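Local coordinates for putative cell adhesion protein (Parabacteroides distasonis, PDB 3LIU) that is probably a fimbrillin-type pilus subunit that takes part in cell adhesion, at residues A[233-245]-A[257-269]. Numbering follows the deposited sequence.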
loop_
_atom_site.group_PDB
_atom_site.type_symbol
_atom_site.label_atom_id
_atom_site.label_comp_id
_atom_site.label_asym_id
_atom_site.label_seq_id
_atom_site.Cartn_x
_atom_site.Cartn_y
_atom_site.Cartn_z
ATOM N N PHE A 233 10.798 -4.671 13.990
ATOM C CA PHE A 233 10.411 -5.264 12.725
ATOM C C PHE A 233 11.615 -5.877 12.083
ATOM O O PHE A 233 12.713 -5.304 12.104
ATOM C CB PHE A 233 9.777 -4.206 11.830
ATOM C CG PHE A 233 8.567 -3.585 12.449
ATOM C CD1 PHE A 233 7.512 -4.404 12.882
ATOM C CD2 PHE A 233 8.480 -2.216 12.647
ATOM C CE1 PHE A 233 6.370 -3.855 13.449
ATOM C CE2 PHE A 233 7.349 -1.656 13.198
ATOM C CZ PHE A 233 6.282 -2.476 13.606
ATOM N N GLY A 234 11.408 -7.071 11.552
ATOM C CA GLY A 234 12.450 -7.789 10.867
ATOM C C GLY A 234 11.929 -8.593 9.724
ATOM O O GLY A 234 10.867 -8.293 9.168
ATOM N N TYR A 235 12.675 -9.635 9.363
ATOM C CA TYR A 235 12.367 -10.385 8.176
ATOM C C TYR A 235 10.937 -10.987 8.167
ATOM O O TYR A 235 10.298 -11.055 7.122
ATOM C CB TYR A 235 13.408 -11.475 7.917
ATOM C CG TYR A 235 14.773 -10.983 7.429
ATOM C CD1 TYR A 235 14.892 -10.090 6.348
ATOM C CD2 TYR A 235 15.933 -11.435 7.997
ATOM C CE1 TYR A 235 16.134 -9.636 5.915
ATOM C CE2 TYR A 235 17.193 -10.983 7.541
ATOM C CZ TYR A 235 17.269 -10.089 6.496
ATOM O OH TYR A 235 18.465 -9.635 6.038
ATOM N N LEU A 236 10.445 -11.460 9.300
ATOM C CA LEU A 236 9.108 -12.079 9.316
ATOM C C LEU A 236 8.004 -11.026 9.000
ATOM O O LEU A 236 6.873 -11.390 8.649
ATOM C CB LEU A 236 8.824 -12.730 10.667
ATOM C CG LEU A 236 9.662 -13.973 11.019
ATOM C CD1 LEU A 236 9.416 -14.313 12.464
ATOM C CD2 LEU A 236 9.354 -15.154 10.137
ATOM N N ASP A 237 8.363 -9.744 9.122
ATOM C CA ASP A 237 7.467 -8.599 8.854
ATOM C C ASP A 237 7.433 -8.167 7.410
ATOM O O ASP A 237 6.566 -7.389 7.036
ATOM C CB ASP A 237 7.856 -7.418 9.730
ATOM C CG ASP A 237 7.660 -7.717 11.216
ATOM O OD1 ASP A 237 6.486 -7.869 11.605
ATOM O OD2 ASP A 237 8.656 -7.771 11.960
ATOM N N TYR A 238 8.401 -8.635 6.621
ATOM C CA TYR A 238 8.289 -8.681 5.179
ATOM C C TYR A 238 7.373 -9.847 4.780
ATOM O O TYR A 238 7.446 -10.920 5.363
ATOM C CB TYR A 238 9.667 -8.871 4.498
ATOM C CG TYR A 238 10.560 -7.651 4.461
ATOM C CD1 TYR A 238 10.197 -6.532 3.720
ATOM C CD2 TYR A 238 11.800 -7.630 5.104
ATOM C CE1 TYR A 238 11.004 -5.446 3.639
ATOM C CE2 TYR A 238 12.616 -6.525 5.031
ATOM C CZ TYR A 238 12.193 -5.425 4.277
ATOM O OH TYR A 238 12.942 -4.298 4.168
ATOM N N LYS A 239 6.549 -9.641 3.747
ATOM C CA LYS A 239 5.631 -10.646 3.276
ATOM C C LYS A 239 5.920 -11.032 1.833
ATOM O O LYS A 239 6.375 -10.236 1.049
ATOM C CB LYS A 239 4.170 -10.171 3.416
ATOM C CG LYS A 239 3.773 -9.600 4.767
ATOM C CD LYS A 239 4.022 -10.552 5.958
ATOM C CE LYS A 239 3.820 -9.859 7.295
ATOM N NZ LYS A 239 4.091 -10.760 8.463
ATOM N N VAL A 240 5.660 -12.290 1.505
ATOM C CA VAL A 240 6.067 -12.863 0.253
ATOM C C VAL A 240 5.001 -13.866 -0.187
ATOM O O VAL A 240 4.422 -14.602 0.642
ATOM C CB VAL A 240 7.478 -13.533 0.315
ATOM C CG1 VAL A 240 7.513 -14.796 1.251
ATOM C CG2 VAL A 240 7.947 -13.880 -1.069
ATOM N N GLY A 241 4.765 -13.922 -1.494
ATOM C CA GLY A 241 3.645 -14.709 -2.039
ATOM C C GLY A 241 3.839 -16.218 -2.096
ATOM O O GLY A 241 2.861 -16.997 -2.046
ATOM N N LEU A 242 5.100 -16.625 -2.198
ATOM C CA LEU A 242 5.488 -18.025 -2.263
ATOM C C LEU A 242 6.725 -18.295 -1.409
ATOM O O LEU A 242 7.556 -17.396 -1.206
ATOM C CB LEU A 242 5.825 -18.398 -3.727
ATOM C CG LEU A 242 4.676 -18.287 -4.721
ATOM C CD1 LEU A 242 5.220 -18.248 -6.173
ATOM C CD2 LEU A 242 3.666 -19.392 -4.469
ATOM N N LEU A 243 6.847 -19.541 -0.939
ATOM C CA LEU A 243 8.033 -20.020 -0.254
ATOM C C LEU A 243 8.764 -21.041 -1.152
ATOM O O LEU A 243 8.163 -21.714 -1.967
ATOM C CB LEU A 243 7.689 -20.643 1.093
ATOM C CG LEU A 243 6.945 -19.767 2.096
ATOM C CD1 LEU A 243 6.481 -20.595 3.368
ATOM C CD2 LEU A 243 7.837 -18.623 2.482
ATOM N N PHE A 244 10.080 -21.117 -1.014
ATOM C CA PHE A 244 10.877 -22.017 -1.841
ATOM C C PHE A 244 11.680 -22.957 -0.932
ATOM O O PHE A 244 11.686 -22.803 0.302
ATOM C CB PHE A 244 11.739 -21.205 -2.831
ATOM C CG PHE A 244 10.920 -20.428 -3.814
ATOM C CD1 PHE A 244 10.473 -19.145 -3.513
ATOM C CD2 PHE A 244 10.507 -21.013 -5.013
ATOM C CE1 PHE A 244 9.667 -18.439 -4.427
ATOM C CE2 PHE A 244 9.702 -20.312 -5.901
ATOM C CZ PHE A 244 9.298 -19.022 -5.604
ATOM N N LEU A 245 12.269 -23.996 -1.507
ATOM C CA LEU A 245 13.008 -24.970 -0.665
ATOM C C LEU A 245 14.296 -24.328 -0.121
ATOM O O LEU A 245 14.951 -23.521 -0.802
ATOM C CB LEU A 245 13.319 -26.276 -1.422
ATOM C CG LEU A 245 12.166 -27.267 -1.470
ATOM C CD1 LEU A 245 12.594 -28.419 -2.328
ATOM C CD2 LEU A 245 11.758 -27.714 -0.058
ATOM N N LYS A 257 16.828 -11.066 -2.409
ATOM C CA LYS A 257 15.789 -11.222 -1.398
ATOM C C LYS A 257 16.411 -11.926 -0.213
ATOM O O LYS A 257 16.868 -13.091 -0.346
ATOM C CB LYS A 257 14.626 -12.045 -1.979
ATOM C CG LYS A 257 13.449 -12.330 -1.078
ATOM C CD LYS A 257 13.630 -13.506 -0.152
ATOM C CE LYS A 257 12.302 -13.979 0.426
ATOM N NZ LYS A 257 12.481 -15.210 1.314
ATOM N N LYS A 258 16.466 -11.226 0.926
ATOM C CA LYS A 258 17.054 -11.762 2.141
ATOM C C LYS A 258 15.994 -12.118 3.157
ATOM O O LYS A 258 14.918 -11.510 3.197
ATOM C CB LYS A 258 18.063 -10.779 2.762
ATOM C CG LYS A 258 19.260 -10.471 1.890
ATOM C CD LYS A 258 20.027 -11.764 1.495
ATOM C CE LYS A 258 21.273 -11.520 0.719
ATOM N NZ LYS A 258 21.962 -12.832 0.405
ATOM N N GLY A 259 16.322 -13.120 3.972
ATOM C CA GLY A 259 15.532 -13.521 5.118
ATOM C C GLY A 259 14.388 -14.501 4.881
ATOM O O GLY A 259 13.838 -14.636 3.770
ATOM N N LEU A 260 14.004 -15.176 5.955
ATOM C CA LEU A 260 12.764 -15.923 5.954
ATOM C C LEU A 260 11.655 -14.905 6.162
ATOM O O LEU A 260 11.478 -14.375 7.234
ATOM C CB LEU A 260 12.750 -16.991 7.053
ATOM C CG LEU A 260 11.499 -17.851 7.297
ATOM C CD1 LEU A 260 11.097 -18.630 6.046
ATOM C CD2 LEU A 260 11.736 -18.858 8.472
ATOM N N GLN A 261 10.908 -14.672 5.101
ATOM C CA GLN A 261 9.792 -13.777 5.095
ATOM C C GLN A 261 8.517 -14.631 5.251
ATOM O O GLN A 261 8.499 -15.832 4.984
ATOM C CB GLN A 261 9.776 -13.015 3.752
ATOM C CG GLN A 261 11.078 -12.258 3.510
ATOM C CD GLN A 261 11.014 -11.315 2.302
ATOM O OE1 GLN A 261 9.960 -11.159 1.671
ATOM N NE2 GLN A 261 12.129 -10.650 2.019
ATOM N N THR A 262 7.448 -13.981 5.685
ATOM C CA THR A 262 6.168 -14.650 5.917
ATOM C C THR A 262 5.322 -14.745 4.647
ATOM O O THR A 262 5.018 -13.733 3.980
ATOM C CB THR A 262 5.412 -13.899 7.028
ATOM O OG1 THR A 262 6.223 -13.879 8.223
ATOM C CG2 THR A 262 4.028 -14.533 7.333
ATOM N N LYS A 263 4.922 -15.972 4.314
ATOM C CA LYS A 263 4.039 -16.201 3.201
ATOM C C LYS A 263 2.656 -15.609 3.421
ATOM O O LYS A 263 2.043 -15.770 4.478
ATOM C CB LYS A 263 3.889 -17.673 2.964
ATOM C CG LYS A 263 3.012 -18.048 1.769
ATOM C CD LYS A 263 3.339 -19.469 1.328
ATOM C CE LYS A 263 2.147 -20.304 1.043
ATOM N NZ LYS A 263 1.569 -20.751 2.280
ATOM N N TYR A 264 2.187 -14.927 2.405
ATOM C CA TYR A 264 0.854 -14.388 2.374
ATOM C C TYR A 264 0.308 -14.731 0.996
ATOM O O TYR A 264 0.757 -14.175 -0.011
ATOM C CB TYR A 264 0.895 -12.867 2.652
ATOM C CG TYR A 264 -0.434 -12.175 2.690
ATOM C CD1 TYR A 264 -1.575 -12.828 3.151
ATOM C CD2 TYR A 264 -0.547 -10.848 2.324
ATOM C CE1 TYR A 264 -2.798 -12.202 3.175
ATOM C CE2 TYR A 264 -1.794 -10.211 2.340
ATOM C CZ TYR A 264 -2.902 -10.899 2.768
ATOM O OH TYR A 264 -4.126 -10.311 2.782
ATOM N N ASP A 265 -0.667 -15.639 0.965
ATOM C CA ASP A 265 -1.196 -16.175 -0.295
ATOM C C ASP A 265 -1.762 -15.101 -1.229
ATOM O O ASP A 265 -1.800 -15.303 -2.446
ATOM C CB ASP A 265 -2.276 -17.252 -0.041
ATOM C CG ASP A 265 -1.700 -18.538 0.568
ATOM O OD1 ASP A 265 -0.504 -18.789 0.418
ATOM O OD2 ASP A 265 -2.430 -19.253 1.246
ATOM N N ALA A 266 -2.232 -13.992 -0.669
ATOM C CA ALA A 266 -2.759 -12.885 -1.483
ATOM C C ALA A 266 -1.666 -12.276 -2.378
ATOM O O ALA A 266 -1.955 -11.600 -3.372
ATOM C CB ALA A 266 -3.397 -11.789 -0.573
ATOM N N LEU A 267 -0.407 -12.504 -2.032
ATOM C CA LEU A 267 0.706 -11.954 -2.810
ATOM C C LEU A 267 1.260 -12.860 -3.917
ATOM O O LEU A 267 2.359 -12.612 -4.417
ATOM C CB LEU A 267 1.839 -11.537 -1.862
ATOM C CG LEU A 267 1.460 -10.427 -0.877
ATOM C CD1 LEU A 267 2.693 -10.053 -0.028
ATOM C CD2 LEU A 267 0.907 -9.200 -1.634
ATOM N N ALA A 268 0.518 -13.910 -4.291
ATOM C CA ALA A 268 0.818 -14.714 -5.507
ATOM C C ALA A 268 -0.440 -14.947 -6.337
ATOM O O ALA A 268 -1.556 -15.069 -5.791
ATOM C CB ALA A 268 1.472 -16.066 -5.130
ATOM N N LYS A 269 -0.274 -14.976 -7.651
ATOM C CA LYS A 269 -1.377 -15.281 -8.543
ATOM C C LYS A 269 -0.895 -16.117 -9.711
ATOM O O LYS A 269 0.021 -15.712 -10.468
ATOM C CB LYS A 269 -1.984 -14.003 -9.099
ATOM C CG LYS A 269 -3.206 -14.191 -9.972
ATOM C CD LYS A 269 -4.504 -14.107 -9.195
ATOM C CE LYS A 269 -5.726 -14.308 -10.099
ATOM N NZ LYS A 269 -6.047 -15.744 -10.275
HETATM O O HOH W 1 0.888 -18.790 -2.032
HETATM O O HOH W 2 10.126 -16.694 -0.559
#
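Tyr235 swings its ring opposite its own carbonyl carbon: chi1 -72° brings the ring to Gly259, and chi2 -50° turns one face onto it. Thr262 turns OG1 the same way, beside its own backbone N, to reach Leu236. Gly259 CA sits over the centre of the Tyr235 ring, a CH-pi contact at 3.5 Å from the centroid. The Tyr235 hydroxyl packs on Lys258 CB and is hydrogen-bonded to Glu296. An alanine in place of Tyr235 is likely to leave Gly259 without its aromatic cover and Glu296 without this hydroxyl.

Leu236 O takes two bonds. Thr262 OG1 donates to Leu236 O at 2.6 Å, in the carbonyl plane and on a lone pair of that oxygen. Lys239 NZ, from three residues on, donates to Leu236 O at 2.9 Å. The bend of Lys239 at chi2 (-56°) carries its chain back alongside Thr262. Segments 238-240 and 262-263 pair as short parallel strands. Thr262 N bonds to Tyr238 O, Val240 N to Thr262 O at 2.9 Å, and Tyr264 N to Val240 O. The buried Gln261 amide packs on Tyr238 CB, and NE2 bonds to Lys258 O and Ser207 OG. Beyond the strands, a water bridges Gly241 O and Asp265 OD1. Strand 238-240 also pairs with strand 193-213, so 262-263 extends that sheet. Backbone bonds set the strand register, while the shared Leu236 carbonyl ties the 3-10 turn 235-237 to Thr262, at the start of strand 262-263.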